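Local structure of xylulokinase (Brucella ovis, 5VM1) at residues 110-115 and 139-143; 121-127 and 196-201; 155-159 and 203-209; 162-166 and 237-242. The protein probably catalyses the ATP-dependent phosphorylation of D-xylulose to D-xylulose 5-phosphate, as a member of the FGGY family of carbohydrate kinases. All blocks are in the same frame, centred on the assembly; numbering follows the deposited sequence.

In the fold
All four contacts lie within the N-terminal FGGY domain, between residues 110 and 242. Interactions 1 and 2 have centres about 14 Å apart and bring together helices 112-120, 122-128, 137-147 and 195-200; Val-142 of the first touches Thr-201 of the second. Interaction 3, about 16 Å from interaction 2 between centres, joins strand 157-159 to the loop after helix 195-200, and Leu-141 packs onto it from helix 137-147. Helix 161-170 follows that strand directly and carries interaction 4 to strand 236-242 of the six-stranded mixed sheet, beside the predicted catalytic Asp-243. Interaction 2 crosses both 3 and 4 along the chain, so the segments interlace, though interaction 4 touches only interaction 3.

Interaction 1 (110-115 and 139-143); sequences RSYREA and PKLVW
Trp-143 lies under the side chain of Arg-110, which crosses the indole at about a right angle. Arg-110 CD sits over the six-membered ring, 3.3 Å from its centroid and 11° off the normal, a CH-pi contact; CZ follows at 4.5 Å from the same centroid in a cation-pi arrangement. The bend at chi3 stands the guanidinium steeply on the ring, the two planes 79° apart, so that its edge at NH1 meets Trp-143 CZ3 and CH2. Arg-110 NH2 is held by salt bridges to Glu-50 and Asp-108, which fix the group over the ring. Glu-114 approaches the indole differently: its carboxylate is turned almost perpendicular to the ring, and OE1 lies at the edge, 3.7 Å from Trp-143 CD1. Its CG leans on Val-142 CG1 at 3.6 Å. Farther along, Ala-115 CB rests against the proline ring, 3.6 Å from Pro-139 CB. The turn leading into helix 112-120, and the first turn of that helix, pack on helix 137-147. Trp-48 closes on both Arg-110 and Trp-143, while Lys-140 turns away to bond Leu-105 O and touch Ile-104 of strand 103-104, near His-88, a predicted substrate-binding residue.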
# COMPACT_ATOMS: atom_id res chain seq x y z
N ARG A 110 -11.32 -15.44 0.81
CA ARG A 110 -11.91 -16.75 0.55
C ARG A 110 -10.85 -17.86 0.48
O ARG A 110 -11.22 -19.04 0.58
CB ARG A 110 -12.71 -16.73 -0.75
CG ARG A 110 -11.86 -17.06 -1.97
CD ARG A 110 -12.63 -16.95 -3.26
NE ARG A 110 -12.82 -15.57 -3.70
CZ ARG A 110 -13.45 -15.24 -4.82
NH1 ARG A 110 -13.96 -16.19 -5.59
NH2 ARG A 110 -13.59 -13.97 -5.16
N SER A 111 -9.57 -17.52 0.32
CA SER A 111 -8.46 -18.46 0.14
C SER A 111 -7.72 -18.74 1.44
O SER A 111 -6.57 -19.21 1.41
CB SER A 111 -7.43 -17.97 -0.89
OG SER A 111 -7.97 -17.36 -2.02
N TYR A 112 -8.36 -18.53 2.59
CA TYR A 112 -7.63 -18.64 3.85
C TYR A 112 -7.02 -20.03 4.02
O TYR A 112 -5.89 -20.14 4.49
CB TYR A 112 -8.56 -18.28 5.00
CG TYR A 112 -9.76 -19.15 5.17
CD1 TYR A 112 -10.89 -18.95 4.39
CD2 TYR A 112 -9.79 -20.17 6.12
CE1 TYR A 112 -12.02 -19.74 4.54
CE2 TYR A 112 -10.91 -20.98 6.28
CZ TYR A 112 -12.02 -20.75 5.48
OH TYR A 112 -13.15 -21.53 5.62
N ARG A 113 -7.73 -21.08 3.59
CA ARG A 113 -7.20 -22.45 3.66
C ARG A 113 -5.99 -22.63 2.75
O ARG A 113 -4.99 -23.25 3.13
CB ARG A 113 -8.29 -23.47 3.33
CG ARG A 113 -9.25 -23.74 4.50
CD ARG A 113 -10.44 -24.61 4.08
NE ARG A 113 -11.50 -23.86 3.43
CZ ARG A 113 -12.77 -23.83 3.85
NH1 ARG A 113 -13.13 -24.54 4.92
NH2 ARG A 113 -13.68 -23.10 3.20
N GLU A 114 -6.08 -22.14 1.51
CA GLU A 114 -4.96 -22.33 0.61
C GLU A 114 -3.74 -21.53 1.06
O GLU A 114 -2.61 -22.05 1.00
CB GLU A 114 -5.39 -21.97 -0.82
CG GLU A 114 -6.38 -22.96 -1.42
CD GLU A 114 -7.79 -22.76 -0.89
OE1 GLU A 114 -8.09 -21.65 -0.35
OE2 GLU A 114 -8.58 -23.73 -0.96
N ALA A 115 -3.93 -20.29 1.53
CA ALA A 115 -2.79 -19.52 2.03
C ALA A 115 -2.19 -20.15 3.28
O ALA A 115 -0.99 -20.01 3.52
CB ALA A 115 -3.16 -18.07 2.34
N PRO A 139 -2.25 -17.88 -3.25
CA PRO A 139 -3.33 -18.72 -2.68
C PRO A 139 -4.64 -18.65 -3.45
O PRO A 139 -5.36 -19.66 -3.50
CB PRO A 139 -3.54 -18.13 -1.28
CG PRO A 139 -2.51 -17.08 -1.11
CD PRO A 139 -1.95 -16.71 -2.41
N LYS A 140 -4.96 -17.50 -4.06
CA LYS A 140 -6.18 -17.37 -4.84
C LYS A 140 -6.16 -18.32 -6.02
O LYS A 140 -7.22 -18.81 -6.44
CB LYS A 140 -6.38 -15.94 -5.38
CG LYS A 140 -6.46 -14.77 -4.40
CD LYS A 140 -6.31 -13.53 -5.29
CE LYS A 140 -5.84 -12.21 -4.64
NZ LYS A 140 -6.44 -11.93 -3.35
N LEU A 141 -4.98 -18.59 -6.59
CA LEU A 141 -4.96 -19.48 -7.74
C LEU A 141 -5.07 -20.95 -7.36
O LEU A 141 -5.57 -21.75 -8.16
CB LEU A 141 -3.72 -19.26 -8.61
CG LEU A 141 -4.32 -18.32 -9.65
CD1 LEU A 141 -4.11 -16.82 -9.35
CD2 LEU A 141 -4.04 -18.76 -11.08
N VAL A 142 -4.63 -21.33 -6.16
CA VAL A 142 -4.96 -22.66 -5.69
C VAL A 142 -6.46 -22.76 -5.46
O VAL A 142 -7.09 -23.76 -5.83
CB VAL A 142 -4.13 -22.99 -4.43
CG1 VAL A 142 -4.40 -24.44 -3.98
CG2 VAL A 142 -2.64 -22.69 -4.67
N TRP A 143 -7.06 -21.70 -4.90
CA TRP A 143 -8.51 -21.65 -4.72
C TRP A 143 -9.24 -21.92 -6.02
O TRP A 143 -10.17 -22.74 -6.05
CB TRP A 143 -8.96 -20.28 -4.14
CG TRP A 143 -10.42 -20.32 -3.74
CD1 TRP A 143 -10.92 -20.77 -2.54
CD2 TRP A 143 -11.57 -19.97 -4.55
NE1 TRP A 143 -12.29 -20.72 -2.55
CE2 TRP A 143 -12.72 -20.25 -3.77
CE3 TRP A 143 -11.74 -19.47 -5.84
CZ2 TRP A 143 -14.02 -20.00 -4.23
CZ3 TRP A 143 -13.03 -19.25 -6.30
CH2 TRP A 143 -14.16 -19.52 -5.49

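Interaction 2 (121-127 and 196-201); sequences DPAFRAI and ELLAKT
Leu-197 and Phe-124 form the tight core of an obliquely antiparallel helix pair, helices 122-128 and 195-200, whose short segments run 144° apart in direction with axes 10.6 Å apart at closest approach. Leu-197 divides its two methyls between neighbours. CD2 lies over the middle of the Phe-124 ring, 3.6 Å from the centroid and 11° off the normal, a CH-pi contact, while CD1 presses on Ile-127 CG2 at 3.6 Å. The core thus sets Phe-124 and Ile-127 of one helix against Leu-197 of the other. The phenyl ring slides past the leucine in the opposite direction, and its edge reaches Thr-201 CG2, 4.3 Å from CZ. Val-132, in a loop, also touches Phe-124. The other flank is polar and nearer to solvent. Here Lys-200, its chain extended beyond CG, passes alongside Phe-124, with CD oblique to the ring, and reaches the carboxylate of Asp-121 from the opposite direction. NZ donates to OD2 of that residue at 3.0 Å on the syn side, somewhat out of the carboxylate plane, and only weakly to OD1 at 3.1 Å. Glu-196, the exposed member of this salt-bridge network, lies one helical turn before Lys-200; its OE2 makes a long ion pair, 3.7 Å from Lys-200 NZ, and its OE1 rests beside Ile-127 CD1. Asp-121 has a second task as the N-cap of helix 122-128: with CG anti to its own nitrogen (chi1 -172°), it offers OD1 to Ala-123 N at 3.2 Å, the N-H arriving from above the carboxylate plane.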
# COMPACT_ATOMS: atom_id res chain seq x y z
N ASP A 121 4.57 -24.15 3.89
CA ASP A 121 5.61 -24.64 3.02
C ASP A 121 6.78 -23.68 3.16
O ASP A 121 6.69 -22.52 2.71
CB ASP A 121 5.08 -24.72 1.60
CG ASP A 121 6.03 -25.40 0.63
OD1 ASP A 121 7.26 -25.40 0.88
OD2 ASP A 121 5.52 -25.90 -0.40
N PRO A 122 7.88 -24.11 3.78
CA PRO A 122 9.00 -23.19 4.05
C PRO A 122 9.60 -22.54 2.80
O PRO A 122 10.38 -21.58 2.94
CB PRO A 122 10.02 -24.08 4.78
CG PRO A 122 9.64 -25.45 4.46
CD PRO A 122 8.16 -25.45 4.32
N ALA A 123 9.27 -23.02 1.59
CA ALA A 123 9.82 -22.40 0.39
C ALA A 123 9.30 -20.97 0.21
O ALA A 123 10.02 -20.09 -0.26
CB ALA A 123 9.48 -23.26 -0.83
N PHE A 124 8.06 -20.72 0.63
CA PHE A 124 7.45 -19.43 0.34
C PHE A 124 8.07 -18.29 1.15
O PHE A 124 8.28 -17.20 0.60
CB PHE A 124 5.95 -19.52 0.55
CG PHE A 124 5.22 -20.11 -0.60
CD1 PHE A 124 4.86 -19.32 -1.69
CD2 PHE A 124 4.91 -21.47 -0.62
CE1 PHE A 124 4.17 -19.87 -2.76
CE2 PHE A 124 4.24 -22.03 -1.69
CZ PHE A 124 3.86 -21.22 -2.76
N ARG A 125 8.34 -18.47 2.44
CA ARG A 125 9.02 -17.34 3.09
C ARG A 125 10.48 -17.24 2.68
O ARG A 125 11.03 -16.14 2.68
CB ARG A 125 8.94 -17.36 4.60
CG ARG A 125 9.58 -18.50 5.28
CD ARG A 125 8.49 -19.12 6.06
NE ARG A 125 7.24 -18.48 5.65
CZ ARG A 125 6.53 -17.70 6.43
NH1 ARG A 125 6.95 -17.48 7.66
NH2 ARG A 125 5.42 -17.16 5.96
N ALA A 126 11.11 -18.38 2.38
CA ALA A 126 12.50 -18.34 1.96
C ALA A 126 12.65 -17.63 0.62
O ALA A 126 13.55 -16.80 0.44
CB ALA A 126 13.05 -19.75 1.91
N ILE A 127 11.74 -17.89 -0.32
CA ILE A 127 11.86 -17.30 -1.65
C ILE A 127 11.18 -15.93 -1.72
O ILE A 127 11.71 -15.00 -2.35
CB ILE A 127 11.31 -18.28 -2.70
CG1 ILE A 127 12.15 -19.57 -2.67
CG2 ILE A 127 11.37 -17.67 -4.09
CD1 ILE A 127 11.76 -20.64 -3.71
N GLU A 196 9.90 -22.69 -8.90
CA GLU A 196 9.50 -23.63 -7.85
C GLU A 196 8.15 -23.25 -7.25
O GLU A 196 7.29 -24.12 -7.07
CB GLU A 196 10.60 -23.69 -6.77
CG GLU A 196 10.32 -24.67 -5.63
CD GLU A 196 11.43 -24.72 -4.56
OE1 GLU A 196 12.46 -24.03 -4.74
OE2 GLU A 196 11.29 -25.49 -3.58
N LEU A 197 7.93 -21.96 -6.97
CA LEU A 197 6.67 -21.51 -6.37
C LEU A 197 5.52 -21.56 -7.37
O LEU A 197 4.37 -21.85 -7.00
CB LEU A 197 6.82 -20.08 -5.83
CG LEU A 197 7.85 -19.79 -4.75
CD1 LEU A 197 7.80 -18.33 -4.32
CD2 LEU A 197 7.69 -20.73 -3.54
N LEU A 198 5.80 -21.24 -8.64
CA LEU A 198 4.78 -21.30 -9.67
C LEU A 198 4.26 -22.73 -9.85
O LEU A 198 3.05 -22.96 -9.94
CB LEU A 198 5.34 -20.76 -10.99
CG LEU A 198 5.45 -19.22 -11.07
CD1 LEU A 198 6.29 -18.83 -12.27
CD2 LEU A 198 4.09 -18.53 -11.10
N ALA A 199 5.17 -23.71 -9.90
CA ALA A 199 4.76 -25.10 -10.04
C ALA A 199 3.88 -25.57 -8.88
O ALA A 199 2.97 -26.39 -9.08
CB ALA A 199 5.98 -25.99 -10.14
N LYS A 200 4.12 -25.05 -7.67
CA LYS A 200 3.38 -25.47 -6.48
C LYS A 200 1.94 -24.97 -6.48
O LYS A 200 1.11 -25.48 -5.72
CB LYS A 200 4.11 -24.94 -5.24
CG LYS A 200 5.47 -25.57 -5.02
CD LYS A 200 6.19 -25.11 -3.77
CE LYS A 200 7.18 -26.19 -3.36
NZ LYS A 200 7.93 -25.86 -2.15
N THR A 201 1.61 -24.00 -7.32
CA THR A 201 0.25 -23.51 -7.44
C THR A 201 -0.36 -23.88 -8.77
O THR A 201 -1.49 -23.47 -9.06
CB THR A 201 0.22 -21.99 -7.24
OG1 THR A 201 0.81 -21.34 -8.37
CG2 THR A 201 1.06 -21.64 -6.00

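Interaction 3 (155-159 and 203-209); sequences IRKVL and LGEGQMP
Leu-203 opens the contact with its two methyls, CD1 against Val-158 CG2 at 4.0 Å and CD2 near Ile-155 CG2. Gly-204 follows, its N held at 2.9 Å by Gln-207 OE1, a bond lying in the plane of that carbonyl and bracing the glutamine amide. Next, Gly-206 O receives Lys-157 NZ at 3.1 Å; bends at chi2 and chi3 curl the lysine back over the short 3-10 turn 205-207 to place it there. Gln-207, the residue most involved, works with both side chain and backbone. Its NE2 donates to Ile-155 O at 2.8 Å, with the acceptor in the amide plane but the donor well above the plane of the Ile-155 carbonyl. Its own O takes Val-158 N at 2.9 Å, almost straight ahead of the carbonyl. The Arg-156 guanidinium lies with one face over Gln-207 CG. Met-208 then sends CE to Val-158 CB, 3.7 Å away, the two side chains running side by side, and Pro-209 CB meets Leu-159 CD2 at 3.8 Å. Strand 157-159 is thus shared: it pairs antiparallel with strand 91-93, where Arg-156 and Lys-157 form a classic beta bulge opposite Leu-93, while Val-158 N goes to the loop. Leu-141 of helix 137-147 packs on Ile-155, Val-158 and Leu-203, and Trp-193 of strand 192-193 bonds Pro-209 O.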
# COMPACT_ATOMS: atom_id res chain seq x y z
N ILE A 155 -6.59 -20.79 -18.12
CA ILE A 155 -5.71 -19.68 -17.77
C ILE A 155 -4.48 -19.67 -18.68
O ILE A 155 -3.66 -20.60 -18.68
CB ILE A 155 -5.29 -19.76 -16.31
CG1 ILE A 155 -6.48 -19.57 -15.38
CG2 ILE A 155 -4.18 -18.77 -16.03
CD1 ILE A 155 -6.10 -19.71 -13.96
N ARG A 156 -4.30 -18.58 -19.41
CA ARG A 156 -3.09 -18.40 -20.18
C ARG A 156 -2.22 -17.26 -19.66
O ARG A 156 -1.04 -17.18 -20.02
CB ARG A 156 -3.44 -18.19 -21.67
CG ARG A 156 -3.60 -19.54 -22.44
CD ARG A 156 -2.33 -20.44 -22.37
NE ARG A 156 -1.10 -19.62 -22.41
CZ ARG A 156 0.08 -19.96 -21.88
NH1 ARG A 156 0.25 -21.13 -21.26
NH2 ARG A 156 1.10 -19.11 -21.95
N LYS A 157 -2.77 -16.38 -18.82
CA LYS A 157 -2.00 -15.31 -18.21
C LYS A 157 -2.66 -14.93 -16.87
O LYS A 157 -3.89 -14.91 -16.76
CB LYS A 157 -1.94 -14.12 -19.18
CG LYS A 157 -0.84 -13.13 -18.93
CD LYS A 157 0.50 -13.71 -19.30
CE LYS A 157 0.49 -14.40 -20.68
NZ LYS A 157 1.88 -14.60 -21.18
N VAL A 158 -1.84 -14.61 -15.86
CA VAL A 158 -2.32 -14.06 -14.59
C VAL A 158 -1.72 -12.67 -14.45
O VAL A 158 -0.50 -12.52 -14.34
CB VAL A 158 -1.93 -14.92 -13.37
CG1 VAL A 158 -2.36 -14.20 -12.07
CG2 VAL A 158 -2.52 -16.36 -13.46
N LEU A 159 -2.58 -11.66 -14.39
CA LEU A 159 -2.11 -10.29 -14.34
C LEU A 159 -2.67 -9.61 -13.10
O LEU A 159 -3.77 -9.93 -12.65
CB LEU A 159 -2.54 -9.51 -15.59
CG LEU A 159 -1.98 -9.88 -16.95
CD1 LEU A 159 -2.74 -9.13 -18.04
CD2 LEU A 159 -0.50 -9.53 -17.00
N LEU A 203 1.03 -23.47 -12.06
CA LEU A 203 1.25 -22.59 -13.19
C LEU A 203 2.71 -22.63 -13.60
O LEU A 203 3.57 -23.18 -12.90
CB LEU A 203 0.85 -21.15 -12.85
CG LEU A 203 -0.56 -20.81 -12.36
CD1 LEU A 203 -0.54 -19.38 -11.84
CD2 LEU A 203 -1.57 -20.98 -13.46
N GLY A 204 2.99 -22.03 -14.75
CA GLY A 204 4.34 -21.94 -15.26
C GLY A 204 4.66 -20.48 -15.49
O GLY A 204 3.79 -19.62 -15.40
N GLU A 205 5.94 -20.21 -15.77
CA GLU A 205 6.37 -18.83 -15.95
C GLU A 205 5.79 -18.18 -17.20
O GLU A 205 5.62 -16.96 -17.24
CB GLU A 205 7.90 -18.78 -15.96
CG GLU A 205 8.50 -17.41 -15.98
CD GLU A 205 9.94 -17.45 -15.55
OE1 GLU A 205 10.61 -16.39 -15.57
OE2 GLU A 205 10.40 -18.56 -15.20
N GLY A 206 5.46 -18.99 -18.22
CA GLY A 206 4.84 -18.48 -19.43
C GLY A 206 3.45 -17.93 -19.24
O GLY A 206 2.93 -17.30 -20.16
N GLN A 207 2.83 -18.20 -18.09
CA GLN A 207 1.55 -17.61 -17.72
C GLN A 207 1.73 -16.36 -16.89
O GLN A 207 0.73 -15.82 -16.41
CB GLN A 207 0.70 -18.61 -16.92
CG GLN A 207 0.08 -19.75 -17.73
CD GLN A 207 -0.34 -20.90 -16.82
OE1 GLN A 207 0.45 -21.40 -16.02
NE2 GLN A 207 -1.61 -21.30 -16.93
N MET A 208 2.98 -15.93 -16.64
CA MET A 208 3.22 -14.66 -15.97
C MET A 208 3.61 -13.62 -17.00
O MET A 208 4.11 -13.96 -18.08
CB MET A 208 4.33 -14.77 -14.91
CG MET A 208 4.15 -15.81 -13.81
SD MET A 208 2.90 -15.37 -12.59
CE MET A 208 1.50 -16.40 -13.07
N PRO A 209 3.39 -12.34 -16.72
CA PRO A 209 3.94 -11.29 -17.58
C PRO A 209 5.45 -11.20 -17.41
O PRO A 209 6.04 -11.70 -16.45
CB PRO A 209 3.25 -10.01 -17.08
CG PRO A 209 3.06 -10.28 -15.62
CD PRO A 209 2.72 -11.77 -15.54

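Interaction 4 (162-166 and 237-242); sequences KDYLR and VAGGAG
With CG directed away from its own nitrogen (chi1 -180°), Arg-166 leaves helix 161-170 and then bends at chi2 and chi3, presenting the edge of its guanidinium to the backbone of 237-242. Lys-162, one turn earlier, has CG wedged between N and the carbonyl carbon (chi1 86°), which lays its chain across the same backbone. The arginine grips two successive carbonyls: NH1 donates to Gly-239 O and NH2 to Ala-238 O, each at 2.6 Å, both acceptors lying close to the guanidinium plane. NE bonds Ile-174 O. Lys-162 touches through methylenes: CD lies 3.2 Å from Ala-241 O and CE 3.4 Å from Gly-239 O. CE also passes over Gly-240, which has no CB to collide with it and whose backbone angles (phi 85°) by themselves call for glycine. Asp-163 links the two cations from within the helix. Its OD1 accepts Lys-162 NZ at 2.9 Å on the syn side and Arg-166 NH1 at 3.1 Å on the anti side, from opposite faces of the carboxylate. Asp-179 and Asp-176 also bind the lysine, and this buried network probably keeps it protonated. The arrangement pins the glycine-rich end of strand 236-242, which lies between strands 78-85 and 217-220 in the mixed sheet of the actin-like ATPase fold and leads into helix 243-251 and Asp-243, the predicted proton acceptor.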
# COMPACT_ATOMS: atom_id res chain seq x y z
N LYS A 162 -3.10 -3.22 -12.35
CA LYS A 162 -2.50 -2.17 -13.17
C LYS A 162 -1.90 -2.74 -14.44
O LYS A 162 -1.78 -2.03 -15.45
CB LYS A 162 -1.45 -1.37 -12.38
CG LYS A 162 -0.07 -1.96 -12.38
CD LYS A 162 0.93 -0.97 -11.82
CE LYS A 162 2.35 -1.51 -11.94
NZ LYS A 162 2.42 -3.00 -11.79
N ASP A 163 -1.48 -4.01 -14.40
CA ASP A 163 -0.91 -4.67 -15.57
C ASP A 163 -1.99 -5.10 -16.57
O ASP A 163 -1.68 -5.28 -17.75
CB ASP A 163 -0.01 -5.83 -15.12
CG ASP A 163 1.11 -5.38 -14.14
OD1 ASP A 163 1.67 -4.26 -14.28
OD2 ASP A 163 1.47 -6.18 -13.24
N TYR A 164 -3.23 -5.34 -16.13
CA TYR A 164 -4.32 -5.50 -17.09
C TYR A 164 -4.62 -4.18 -17.78
O TYR A 164 -5.04 -4.14 -18.95
CB TYR A 164 -5.60 -6.01 -16.43
CG TYR A 164 -6.71 -6.24 -17.44
CD1 TYR A 164 -6.79 -7.44 -18.16
CD2 TYR A 164 -7.66 -5.27 -17.70
CE1 TYR A 164 -7.80 -7.66 -19.10
CE2 TYR A 164 -8.69 -5.48 -18.65
CZ TYR A 164 -8.75 -6.67 -19.34
OH TYR A 164 -9.74 -6.89 -20.28
N LEU A 165 -4.54 -3.09 -17.02
CA LEU A 165 -4.70 -1.79 -17.62
C LEU A 165 -3.59 -1.53 -18.65
O LEU A 165 -3.84 -0.97 -19.72
CB LEU A 165 -4.75 -0.74 -16.51
CG LEU A 165 -5.43 0.60 -16.83
CD1 LEU A 165 -6.92 0.47 -17.12
CD2 LEU A 165 -5.19 1.53 -15.67
N ARG A 166 -2.36 -1.96 -18.34
CA ARG A 166 -1.26 -1.80 -19.29
C ARG A 166 -1.50 -2.65 -20.54
O ARG A 166 -1.05 -2.28 -21.64
CB ARG A 166 0.08 -2.17 -18.64
CG ARG A 166 1.31 -2.03 -19.58
CD ARG A 166 2.38 -3.08 -19.33
NE ARG A 166 2.70 -3.15 -17.90
CZ ARG A 166 3.37 -2.22 -17.21
NH1 ARG A 166 3.58 -2.40 -15.91
NH2 ARG A 166 3.84 -1.13 -17.81
N VAL A 237 5.12 3.87 -21.90
CA VAL A 237 4.44 3.50 -20.65
C VAL A 237 5.46 2.91 -19.68
O VAL A 237 6.21 1.99 -20.03
CB VAL A 237 3.29 2.51 -20.89
CG1 VAL A 237 2.56 2.25 -19.59
CG2 VAL A 237 2.31 3.08 -21.90
N ALA A 238 5.48 3.44 -18.45
CA ALA A 238 6.45 3.00 -17.46
C ALA A 238 6.04 1.65 -16.85
O ALA A 238 4.92 1.16 -17.03
CB ALA A 238 6.60 4.04 -16.35
N GLY A 239 7.00 1.04 -16.15
CA GLY A 239 6.69 -0.18 -15.43
C GLY A 239 5.62 0.04 -14.38
O GLY A 239 4.72 -0.79 -14.21
N GLY A 240 5.69 1.17 -13.69
CA GLY A 240 4.72 1.47 -12.67
C GLY A 240 5.09 0.85 -11.33
O GLY A 240 6.22 0.46 -11.08
N ALA A 241 4.10 0.74 -10.47
CA ALA A 241 4.37 0.16 -9.17
C ALA A 241 3.04 -0.26 -8.56
O ALA A 241 1.98 0.15 -9.03
CB ALA A 241 5.12 1.15 -8.28
N GLY A 242 3.11 -1.08 -7.52
CA GLY A 242 1.95 -1.23 -6.66
C GLY A 242 1.72 0.06 -5.89
O GLY A 242 2.62 0.90 -5.76